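N-acetylmuramoyl-L-alanine amidase amiD (Escherichia coli, PDB 3D2Y) hydrolyses, with the help of a bound zinc ion, the amide link between N-acetylmuramoyl and L-amino acid residues in cell-wall glycopeptides. Local coordinates at residues A[59-72]-A[122-134]. Sequence-based numbering, arbitrary orientation.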
ATOM      1  N   VAL A  59      -3.691  -9.159  11.005  1.00  3.12           N
ATOM      2  CA  VAL A  59      -4.995  -9.771  10.736  1.00  4.01           C
ATOM      3  C   VAL A  59      -4.806 -11.278  10.468  1.00  4.84           C
ATOM      4  O   VAL A  59      -4.129 -11.628   9.510  1.00  4.44           O
ATOM      5  CB  VAL A  59      -5.724  -9.126   9.521  1.00  2.00           C
ATOM      6  CG1 VAL A  59      -7.201  -9.642   9.479  1.00  2.38           C
ATOM      7  CG2 VAL A  59      -5.697  -7.544   9.644  1.00  2.00           C
ATOM      8  N   PRO A  60      -5.398 -12.164  11.312  1.00  4.37           N
ATOM      9  CA  PRO A  60      -5.267 -13.595  10.982  1.00  4.35           C
ATOM     10  C   PRO A  60      -5.905 -13.921   9.610  1.00  2.00           C
ATOM     11  O   PRO A  60      -6.724 -13.168   9.101  1.00  2.00           O
ATOM     12  CB  PRO A  60      -6.048 -14.295  12.117  1.00  2.27           C
ATOM     13  CG  PRO A  60      -6.171 -13.334  13.195  1.00  4.56           C
ATOM     14  CD  PRO A  60      -6.219 -11.971  12.520  1.00  2.00           C
ATOM     15  N   ALA A  61      -5.573 -15.070   9.065  1.00  2.00           N
ATOM     16  CA  ALA A  61      -6.164 -15.539   7.807  1.00  7.02           C
ATOM     17  C   ALA A  61      -7.672 -15.678   7.927  1.00  5.76           C
ATOM     18  O   ALA A  61      -8.393 -15.368   6.988  1.00  7.62           O
ATOM     19  CB  ALA A  61      -5.570 -16.882   7.425  1.00  6.04           C
ATOM     20  N   VAL A  62      -8.132 -16.224   9.055  1.00  4.62           N
ATOM     21  CA  VAL A  62      -9.547 -16.282   9.369  1.00  2.62           C
ATOM     22  C   VAL A  62      -9.607 -15.813  10.815  1.00  4.70           C
ATOM     23  O   VAL A  62      -9.371 -16.599  11.739  1.00  2.88           O
ATOM     24  CB  VAL A  62     -10.157 -17.686   9.148  1.00  2.00           C
ATOM     25  CG1 VAL A  62     -11.692 -17.656   9.474  1.00  2.00           C
ATOM     26  CG2 VAL A  62      -9.895 -18.129   7.663  1.00  4.00           C
ATOM     27  N   PRO A  63      -9.902 -14.520  11.024  1.00  2.00           N
ATOM     28  CA  PRO A  63      -9.964 -13.979  12.373  1.00  2.68           C
ATOM     29  C   PRO A  63     -11.064 -14.663  13.189  1.00  2.00           C
ATOM     30  O   PRO A  63     -12.144 -14.977  12.640  1.00  2.41           O
ATOM     31  CB  PRO A  63     -10.300 -12.493  12.152  1.00  3.69           C
ATOM     32  CG  PRO A  63      -9.889 -12.209  10.732  1.00  3.45           C
ATOM     33  CD  PRO A  63     -10.191 -13.494  10.006  1.00  3.84           C
ATOM     34  N   PRO A  64     -10.752 -14.988  14.460  1.00  3.59           N
ATOM     35  CA  PRO A  64     -11.720 -15.545  15.401  1.00  2.00           C
ATOM     36  C   PRO A  64     -12.751 -14.443  15.627  1.00  2.62           C
ATOM     37  O   PRO A  64     -12.414 -13.250  15.534  1.00  5.46           O
ATOM     38  CB  PRO A  64     -10.888 -15.751  16.655  1.00  2.77           C
ATOM     39  CG  PRO A  64      -9.725 -14.774  16.512  1.00  2.00           C
ATOM     40  CD  PRO A  64      -9.425 -14.773  15.072  1.00  2.00           C
ATOM     41  N   ARG A  65     -13.976 -14.836  15.942  1.00  5.86           N
ATOM     42  CA  ARG A  65     -15.046 -13.868  16.199  1.00  7.99           C
ATOM     43  C   ARG A  65     -15.591 -13.895  17.639  1.00  8.78           C
ATOM     44  O   ARG A  65     -15.808 -14.954  18.229  1.00  8.74           O
ATOM     45  CB  ARG A  65     -16.149 -13.990  15.144  1.00 10.88           C
ATOM     46  CG  ARG A  65     -15.575 -14.132  13.739  1.00 18.39           C
ATOM     47  CD  ARG A  65     -16.640 -14.216  12.701  1.00 23.72           C
ATOM     48  NE  ARG A  65     -17.088 -12.882  12.362  1.00 31.50           N
ATOM     49  CZ  ARG A  65     -18.055 -12.609  11.497  1.00 34.26           C
ATOM     50  NH1 ARG A  65     -18.684 -13.595  10.850  1.00 34.08           N
ATOM     51  NH2 ARG A  65     -18.391 -11.340  11.282  1.00 34.41           N
ATOM     52  N   TYR A  66     -15.776 -12.698  18.176  1.00  7.54           N
ATOM     53  CA  TYR A  66     -16.290 -12.469  19.521  1.00  9.99           C
ATOM     54  C   TYR A  66     -17.303 -11.367  19.382  1.00 12.28           C
ATOM     55  O   TYR A  66     -17.078 -10.446  18.627  1.00 13.13           O
ATOM     56  CB  TYR A  66     -15.186 -11.956  20.445  1.00 13.18           C
ATOM     57  CG  TYR A  66     -14.043 -12.919  20.617  1.00 12.58           C
ATOM     58  CD1 TYR A  66     -13.035 -13.030  19.649  1.00 14.43           C
ATOM     59  CD2 TYR A  66     -13.964 -13.724  21.765  1.00 14.53           C
ATOM     60  CE1 TYR A  66     -11.981 -13.941  19.802  1.00 14.38           C
ATOM     61  CE2 TYR A  66     -12.923 -14.634  21.934  1.00 15.77           C
ATOM     62  CZ  TYR A  66     -11.937 -14.736  20.955  1.00 16.15           C
ATOM     63  OH  TYR A  66     -10.894 -15.623  21.149  1.00 14.91           O
ATOM     64  N   ASN A  67     -18.412 -11.449  20.112  1.00 13.40           N
ATOM     65  CA  ASN A  67     -19.452 -10.413  20.031  1.00 13.85           C
ATOM     66  C   ASN A  67     -19.857 -10.157  18.582  1.00 11.87           C
ATOM     67  O   ASN A  67     -20.206  -9.043  18.222  1.00 14.03           O
ATOM     68  CB  ASN A  67     -18.959  -9.115  20.703  1.00 12.77           C
ATOM     69  CG  ASN A  67     -20.079  -8.144  20.996  1.00 15.59           C
ATOM     70  OD1 ASN A  67     -21.244  -8.534  21.103  1.00 17.27           O
ATOM     71  ND2 ASN A  67     -19.738  -6.871  21.089  1.00 14.15           N
ATOM     72  N   GLY A  68     -19.759 -11.195  17.757  1.00  8.55           N
ATOM     73  CA  GLY A  68     -20.154 -11.140  16.358  1.00  5.09           C
ATOM     74  C   GLY A  68     -19.192 -10.410  15.436  1.00 11.79           C
ATOM     75  O   GLY A  68     -19.555 -10.075  14.306  1.00 13.45           O
ATOM     76  N   LYS A  69     -17.971 -10.166  15.919  1.00 10.19           N
ATOM     77  CA  LYS A  69     -16.994  -9.308  15.222  1.00  6.78           C
ATOM     78  C   LYS A  69     -15.649 -10.013  15.088  1.00 10.06           C
ATOM     79  O   LYS A  69     -15.227 -10.668  16.049  1.00  8.76           O
ATOM     80  CB  LYS A  69     -16.729  -8.039  16.032  1.00  9.34           C
ATOM     81  CG  LYS A  69     -17.898  -7.066  16.147  1.00 10.29           C
ATOM     82  CD  LYS A  69     -17.557  -6.010  17.143  1.00  6.85           C
ATOM     83  CE  LYS A  69     -18.770  -5.371  17.738  1.00  8.62           C
ATOM     84  NZ  LYS A  69     -18.411  -3.991  18.169  1.00  4.68           N
ATOM     85  N   PRO A  70     -14.943  -9.850  13.926  1.00  8.01           N
ATOM     86  CA  PRO A  70     -13.605 -10.438  13.790  1.00  9.32           C
ATOM     87  C   PRO A  70     -12.614  -9.724  14.704  1.00  8.83           C
ATOM     88  O   PRO A  70     -12.682  -8.502  14.847  1.00  8.70           O
ATOM     89  CB  PRO A  70     -13.240 -10.155  12.325  1.00  5.68           C
ATOM     90  CG  PRO A  70     -14.051  -8.900  11.983  1.00  5.57           C
ATOM     91  CD  PRO A  70     -15.363  -9.170  12.688  1.00  9.85           C
ATOM     92  N   ARG A  71     -11.724 -10.481  15.330  1.00  8.63           N
ATOM     93  CA  ARG A  71     -10.702  -9.909  16.201  1.00  6.87           C
ATOM     94  C   ARG A  71      -9.409  -9.742  15.405  1.00  6.21           C
ATOM     95  O   ARG A  71      -8.934 -10.658  14.749  1.00  5.82           O
ATOM     96  CB  ARG A  71     -10.485 -10.761  17.469  1.00  7.23           C
ATOM     97  CG  ARG A  71      -9.313 -10.354  18.365  1.00  7.54           C
ATOM     98  CD  ARG A  71      -9.230 -11.171  19.634  1.00 11.57           C
ATOM     99  NE  ARG A  71     -10.305 -10.851  20.589  1.00 12.52           N
ATOM    100  CZ  ARG A  71     -10.441 -11.391  21.800  1.00 12.41           C
ATOM    101  NH1 ARG A  71      -9.599 -12.326  22.242  1.00 12.74           N
ATOM    102  NH2 ARG A  71     -11.450 -11.024  22.572  1.00 15.11           N
ATOM    103  N   ILE A  72      -8.863  -8.535  15.485  1.00  7.00           N
ATOM    104  CA  ILE A  72      -7.602  -8.170  14.841  1.00  6.82           C
ATOM    105  C   ILE A  72      -6.613  -7.728  15.935  1.00  4.64           C
ATOM    106  O   ILE A  72      -7.026  -7.122  16.922  1.00  5.47           O
ATOM    107  CB  ILE A  72      -7.853  -6.983  13.845  1.00  4.10           C
ATOM    108  CG1 ILE A  72      -8.788  -7.402  12.701  1.00  5.97           C
ATOM    109  CG2 ILE A  72      -6.546  -6.421  13.279  1.00  2.67           C
ATOM    110  CD1 ILE A  72      -9.321  -6.199  11.875  1.00  3.33           C
ATOM    111  N   PHE A 122      -6.263 -14.876  -0.891  1.00  4.81           N
ATOM    112  CA  PHE A 122      -6.664 -14.332   0.407  1.00  7.60           C
ATOM    113  C   PHE A 122      -8.041 -14.838   0.851  1.00  9.37           C
ATOM    114  O   PHE A 122      -9.056 -14.719   0.113  1.00  9.55           O
ATOM    115  CB  PHE A 122      -6.635 -12.809   0.351  1.00  6.56           C
ATOM    116  CG  PHE A 122      -5.223 -12.236   0.256  1.00 11.29           C
ATOM    117  CD1 PHE A 122      -4.554 -12.203  -0.969  1.00  8.45           C
ATOM    118  CD2 PHE A 122      -4.555 -11.809   1.399  1.00  8.02           C
ATOM    119  CE1 PHE A 122      -3.231 -11.694  -1.102  1.00  4.28           C
ATOM    120  CE2 PHE A 122      -3.233 -11.327   1.301  1.00  7.53           C
ATOM    121  CZ  PHE A 122      -2.576 -11.277   0.028  1.00  7.38           C
ATOM    122  N   GLU A 123      -8.084 -15.403   2.066  1.00  7.65           N
ATOM    123  CA  GLU A 123      -9.319 -15.819   2.674  1.00  9.03           C
ATOM    124  C   GLU A 123     -10.328 -14.685   2.642  1.00  8.39           C
ATOM    125  O   GLU A 123     -10.037 -13.567   3.044  1.00  9.36           O
ATOM    126  CB  GLU A 123      -9.093 -16.318   4.114  1.00 11.49           C
ATOM    127  CG  GLU A 123      -7.804 -17.122   4.347  1.00 13.62           C
ATOM    128  CD  GLU A 123      -7.684 -18.434   3.555  1.00 16.32           C
ATOM    129  OE1 GLU A 123      -8.679 -18.907   2.932  1.00 18.46           O
ATOM    130  OE2 GLU A 123      -6.560 -19.006   3.589  1.00 15.97           O
ATOM    131  N   PRO A 124     -11.516 -14.936   2.063  1.00  9.87           N
ATOM    132  CA  PRO A 124     -12.505 -13.853   2.136  1.00  9.20           C
ATOM    133  C   PRO A 124     -12.829 -13.330   3.574  1.00  7.44           C
ATOM    134  O   PRO A 124     -13.143 -12.145   3.724  1.00  8.24           O
ATOM    135  CB  PRO A 124     -13.760 -14.439   1.461  1.00 11.24           C
ATOM    136  CG  PRO A 124     -13.395 -15.862   1.019  1.00 11.16           C
ATOM    137  CD  PRO A 124     -11.930 -16.082   1.228  1.00  7.20           C
ATOM    138  N   ALA A 125     -12.736 -14.176   4.609  1.00  6.55           N
ATOM    139  CA  ALA A 125     -13.004 -13.727   6.003  1.00  5.63           C
ATOM    140  C   ALA A 125     -12.006 -12.596   6.389  1.00 11.40           C
ATOM    141  O   ALA A 125     -12.362 -11.596   7.035  1.00  9.74           O
ATOM    142  CB  ALA A 125     -12.878 -14.834   6.938  1.00  5.48           C
ATOM    143  N   GLN A 126     -10.757 -12.773   5.973  1.00 10.20           N
ATOM    144  CA  GLN A 126      -9.696 -11.785   6.224  1.00  8.82           C
ATOM    145  C   GLN A 126      -9.988 -10.457   5.551  1.00  9.68           C
ATOM    146  O   GLN A 126      -9.886  -9.398   6.182  1.00  5.66           O
ATOM    147  CB  GLN A 126      -8.355 -12.336   5.748  1.00  9.62           C
ATOM    148  CG  GLN A 126      -7.137 -11.410   5.961  1.00  7.03           C
ATOM    149  CD  GLN A 126      -5.834 -12.103   5.644  1.00  8.67           C
ATOM    150  OE1 GLN A 126      -5.517 -12.389   4.466  1.00 10.03           O
ATOM    151  NE2 GLN A 126      -5.071 -12.412   6.693  1.00  6.68           N
ATOM    152  N   ILE A 127     -10.356 -10.507   4.279  1.00  6.92           N
ATOM    153  CA  ILE A 127     -10.687  -9.268   3.548  1.00  6.55           C
ATOM    154  C   ILE A 127     -11.889  -8.594   4.240  1.00  6.48           C
ATOM    155  O   ILE A 127     -11.921  -7.361   4.457  1.00  4.94           O
ATOM    156  CB  ILE A 127     -11.000  -9.625   2.055  1.00  7.07           C
ATOM    157  CG1 ILE A 127      -9.778 -10.327   1.374  1.00  5.97           C
ATOM    158  CG2 ILE A 127     -11.481  -8.407   1.280  1.00  5.80           C
ATOM    159  CD1 ILE A 127      -8.443  -9.516   1.426  1.00  7.08           C
ATOM    160  N   GLN A 128     -12.858  -9.410   4.653  1.00  9.83           N
ATOM    161  CA  GLN A 128     -14.058  -8.867   5.292  1.00  8.21           C
ATOM    162  C   GLN A 128     -13.736  -8.115   6.608  1.00  6.72           C
ATOM    163  O   GLN A 128     -14.379  -7.105   6.950  1.00  3.99           O
ATOM    164  CB  GLN A 128     -15.108  -9.991   5.517  1.00 12.91           C
ATOM    165  CG  GLN A 128     -15.943 -10.413   4.255  1.00 13.56           C
ATOM    166  CD  GLN A 128     -16.331  -9.242   3.328  1.00 18.40           C
ATOM    167  OE1 GLN A 128     -15.786  -9.096   2.227  1.00 26.64           O
ATOM    168  NE2 GLN A 128     -17.261  -8.410   3.773  1.00 19.50           N
ATOM    169  N   ALA A 129     -12.751  -8.630   7.344  1.00  5.20           N
ATOM    170  CA  ALA A 129     -12.240  -8.029   8.589  1.00  5.93           C
ATOM    171  C   ALA A 129     -11.446  -6.762   8.300  1.00  3.37           C
ATOM    172  O   ALA A 129     -11.569  -5.732   9.015  1.00  4.87           O
ATOM    173  CB  ALA A 129     -11.376  -9.060   9.330  1.00  4.69           C
ATOM    174  N   LEU A 130     -10.627  -6.838   7.250  1.00  4.37           N
ATOM    175  CA  LEU A 130      -9.794  -5.687   6.799  1.00  3.30           C
ATOM    176  C   LEU A 130     -10.581  -4.450   6.423  1.00  5.99           C
ATOM    177  O   LEU A 130     -10.159  -3.345   6.756  1.00  3.35           O
ATOM    178  CB  LEU A 130      -8.933  -6.127   5.626  1.00  4.64           C
ATOM    179  CG  LEU A 130      -8.002  -5.100   4.973  1.00  8.69           C
ATOM    180  CD1 LEU A 130      -7.058  -4.437   6.023  1.00  7.07           C
ATOM    181  CD2 LEU A 130      -7.263  -5.739   3.800  1.00  5.41           C
ATOM    182  N   ILE A 131     -11.691  -4.622   5.706  1.00  8.61           N
ATOM    183  CA  ILE A 131     -12.462  -3.478   5.155  1.00  9.41           C
ATOM    184  C   ILE A 131     -12.845  -2.405   6.219  1.00  8.81           C
ATOM    185  O   ILE A 131     -12.475  -1.268   6.052  1.00  6.90           O
ATOM    186  CB  ILE A 131     -13.672  -3.988   4.256  1.00  7.40           C
ATOM    187  CG1 ILE A 131     -13.106  -4.626   2.979  1.00  8.97           C
ATOM    188  CG2 ILE A 131     -14.711  -2.837   3.969  1.00  5.90           C
ATOM    189  CD1 ILE A 131     -14.147  -5.493   2.112  1.00  9.13           C
ATOM    190  N   PRO A 132     -13.554  -2.774   7.318  1.00  6.30           N
ATOM    191  CA  PRO A 132     -13.909  -1.754   8.335  1.00  6.16           C
ATOM    192  C   PRO A 132     -12.712  -1.122   9.077  1.00  8.40           C
ATOM    193  O   PRO A 132     -12.785   0.037   9.481  1.00 12.66           O
ATOM    194  CB  PRO A 132     -14.833  -2.510   9.281  1.00  6.47           C
ATOM    195  CG  PRO A 132     -14.438  -3.945   9.103  1.00  7.87           C
ATOM    196  CD  PRO A 132     -14.115  -4.095   7.668  1.00  7.05           C
ATOM    197  N   LEU A 133     -11.616  -1.857   9.227  1.00 10.49           N
ATOM    198  CA  LEU A 133     -10.424  -1.323   9.860  1.00  7.40           C
ATOM    199  C   LEU A 133      -9.760  -0.311   8.923  1.00  9.90           C
ATOM    200  O   LEU A 133      -9.443   0.815   9.325  1.00  6.99           O
ATOM    201  CB  LEU A 133      -9.460  -2.468  10.223  1.00 12.65           C
ATOM    202  CG  LEU A 133      -8.047  -2.022  10.659  1.00 10.35           C
ATOM    203  CD1 LEU A 133      -8.087  -1.176  11.967  1.00 10.17           C
ATOM    204  CD2 LEU A 133      -7.098  -3.224  10.729  1.00  6.82           C
ATOM    205  N   ALA A 134      -9.580  -0.686   7.659  1.00 10.09           N
ATOM    206  CA  ALA A 134      -9.049   0.283   6.651  1.00  6.07           C
ATOM    207  C   ALA A 134      -9.934   1.536   6.540  1.00  9.27           C
ATOM    208  O   ALA A 134      -9.419   2.644   6.523  1.00  5.83           O
ATOM    209  CB  ALA A 134      -8.891  -0.397   5.290  1.00  7.58           C
TER
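In the zinc amidase fold shared with AmpD and the PGRPs, helix 124-141 packs against the central sheet, and the proline-rich segment 59-72, which leaves strand 57-59 and folds into a small hairpin (65-66 with 69-70), lies along the first turns of that helix. Ala129 is the meeting point: its small methyl lets the backbones approach closely, with CB 3.7 Å from Pro70 CB and 3.8 Å from Pro63 CG, two rigid rings that need little ordering to pack. One turn on, Leu133 receives Ile72, whose CD1 lies 3.9 Å from Leu133 CD2, the two side chains crossing at a slant. One turn back, Val62 CG1 meets Ala125 CB at 4.0 Å. Gln126 supplies the polar grip. With CG anti to the backbone N (chi1 -179°) and the chain extended, its NE2 bonds chiefly to Glu106 O and adds weak, bent bonds to Val59 O (3.1 Å) and Pro60 O (3.0 Å). A leucine here would probably leave all three carbonyls without this shared donor and the chain at Pro60 less firmly held. At the sheet end, Val59 pairs through its backbone with Glu104, the proton acceptor, and Glu106, while Ile127 and Ile131 face helix 168-173 and Gln126 rests on strand 100-105.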